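Local coordinates for protein putative metal-dependent phosphoesterase (Bifidobacterium adolescentis, PDB 3O0F) that acts as a metal-dependent phosphoesterase of the PHP family, binding AMP beside a cluster of two iron ions and one zinc ion, at residues Ala221-Gly226 and Ala250-Leu255. Numbering follows the deposited sequence.
Sequences AMIADG and ARHDLL
With CG1 of Ile223 anti to the carbonyl carbon (chi1 -69°) and the chain extended beyond it, CD1 reaches out from helix 216-225 to meet His252 and Leu254. His252 likewise has its CG anti to the carbonyl carbon, and chi2 of -79° turns a face of the imidazole to the isoleucine. Ile223 CD1 lies over that face in a CH-pi contact, 26° off the ring normal. The methyl sits off-centre toward the rim, and its closest ring atom is His252 CD2, 3.6 Å from Ile223 CD1. Lower on the same side chain, the branch methyl Ile223 CG2 stands 4.0 Å from His252 ND1. Leu254 adds a purely apolar touch, its CD1 3.7 Å from Ile223 CD1 and 3.8 Å from Ile223 CG1. In the PHP fold seen here, helix 216-225 leads into strand 229-233, and helix 239-252 is the connection of a beta-alpha-beta crossover from that strand to its parallel neighbour 255-258. The contact joins the C-terminal ends of the two helices at the surface, away from the metal and AMP sites. A Schellman motif with positive phi follows each helix, at Gly226 and at Asp253; the second turn leads through Leu254 into edge strand 255-258. Ile223 also packs on Ile248, and Leu254 on Ala249. Cutting Ile223 back to an alanine removes CG1, CG2 and CD1, which is likely to open a gap beside Leu254 CD1 and leave the imidazole freer to turn.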
# COMPACT_ATOMS: atom_id res chain seq x y z
N ALA A 221 -15.66 -1.06 -14.82
CA ALA A 221 -15.01 -2.26 -15.36
C ALA A 221 -14.28 -3.07 -14.29
O ALA A 221 -14.30 -4.33 -14.30
CB ALA A 221 -14.10 -1.89 -16.50
N MSE A 222 -13.67 -2.38 -13.33
CA MSE A 222 -13.12 -3.07 -12.13
C MSE A 222 -14.19 -3.69 -11.23
O MSE A 222 -14.01 -4.83 -10.75
CB MSE A 222 -12.25 -2.13 -11.32
CG MSE A 222 -11.00 -1.77 -12.05
SE MSE A 222 -10.21 -0.17 -11.26
CE MSE A 222 -9.59 -0.83 -9.57
N ILE A 223 -15.31 -2.97 -11.04
CA ILE A 223 -16.45 -3.53 -10.31
C ILE A 223 -16.92 -4.83 -11.01
O ILE A 223 -17.12 -5.85 -10.35
CB ILE A 223 -17.61 -2.50 -10.13
CG1 ILE A 223 -17.20 -1.37 -9.17
CG2 ILE A 223 -18.91 -3.18 -9.67
CD1 ILE A 223 -18.14 -0.08 -9.20
N ALA A 224 -17.08 -4.79 -12.34
CA ALA A 224 -17.44 -6.00 -13.12
C ALA A 224 -16.39 -7.13 -12.99
O ALA A 224 -16.75 -8.28 -13.08
CB ALA A 224 -17.67 -5.65 -14.60
N ASP A 225 -15.11 -6.80 -12.82
CA ASP A 225 -14.03 -7.78 -12.64
C ASP A 225 -14.10 -8.51 -11.28
O ASP A 225 -13.47 -9.54 -11.12
CB ASP A 225 -12.65 -7.13 -12.69
CG ASP A 225 -12.27 -6.53 -14.05
OD1 ASP A 225 -12.84 -6.94 -15.10
OD2 ASP A 225 -11.38 -5.63 -14.03
N GLY A 226 -14.83 -7.93 -10.31
CA GLY A 226 -14.90 -8.40 -8.90
C GLY A 226 -14.39 -7.45 -7.80
O GLY A 226 -14.19 -7.88 -6.68
N ALA A 250 -22.25 3.27 -2.89
CA ALA A 250 -23.66 3.04 -2.53
C ALA A 250 -24.40 2.40 -3.70
O ALA A 250 -25.15 1.46 -3.49
CB ALA A 250 -24.36 4.33 -2.14
N ARG A 251 -24.16 2.87 -4.92
CA ARG A 251 -24.86 2.36 -6.10
C ARG A 251 -24.55 0.90 -6.41
O ARG A 251 -25.38 0.21 -6.97
CB ARG A 251 -24.56 3.22 -7.36
CG ARG A 251 -25.54 3.03 -8.54
N HIS A 252 -23.36 0.44 -6.08
CA HIS A 252 -22.92 -0.92 -6.39
C HIS A 252 -22.70 -1.77 -5.14
O HIS A 252 -22.11 -2.83 -5.21
CB HIS A 252 -21.62 -0.88 -7.20
CG HIS A 252 -21.81 -0.33 -8.57
ND1 HIS A 252 -22.33 -1.09 -9.59
CD2 HIS A 252 -21.59 0.91 -9.08
CE1 HIS A 252 -22.40 -0.35 -10.69
NE2 HIS A 252 -21.93 0.86 -10.41
N ASP A 253 -23.15 -1.30 -4.01
CA ASP A 253 -22.99 -2.04 -2.79
C ASP A 253 -21.54 -2.41 -2.46
O ASP A 253 -21.30 -3.53 -2.03
CB ASP A 253 -23.83 -3.32 -2.92
CG ASP A 253 -24.59 -3.62 -1.67
OD1 ASP A 253 -25.58 -2.88 -1.41
OD2 ASP A 253 -24.20 -4.59 -0.98
N LEU A 254 -20.59 -1.50 -2.69
CA LEU A 254 -19.22 -1.76 -2.39
C LEU A 254 -18.93 -1.45 -0.93
O LEU A 254 -19.56 -0.62 -0.31
CB LEU A 254 -18.29 -0.93 -3.29
CG LEU A 254 -18.48 -1.08 -4.80
CD1 LEU A 254 -17.49 -0.19 -5.55
CD2 LEU A 254 -18.39 -2.56 -5.26
N LEU A 255 -17.91 -2.10 -0.40
CA LEU A 255 -17.35 -1.73 0.88
C LEU A 255 -16.61 -0.38 0.83
O LEU A 255 -15.99 -0.02 -0.18
CB LEU A 255 -16.34 -2.81 1.33
CG LEU A 255 -16.89 -4.22 1.37
CD1 LEU A 255 -15.72 -5.18 1.58
CD2 LEU A 255 -18.03 -4.28 2.45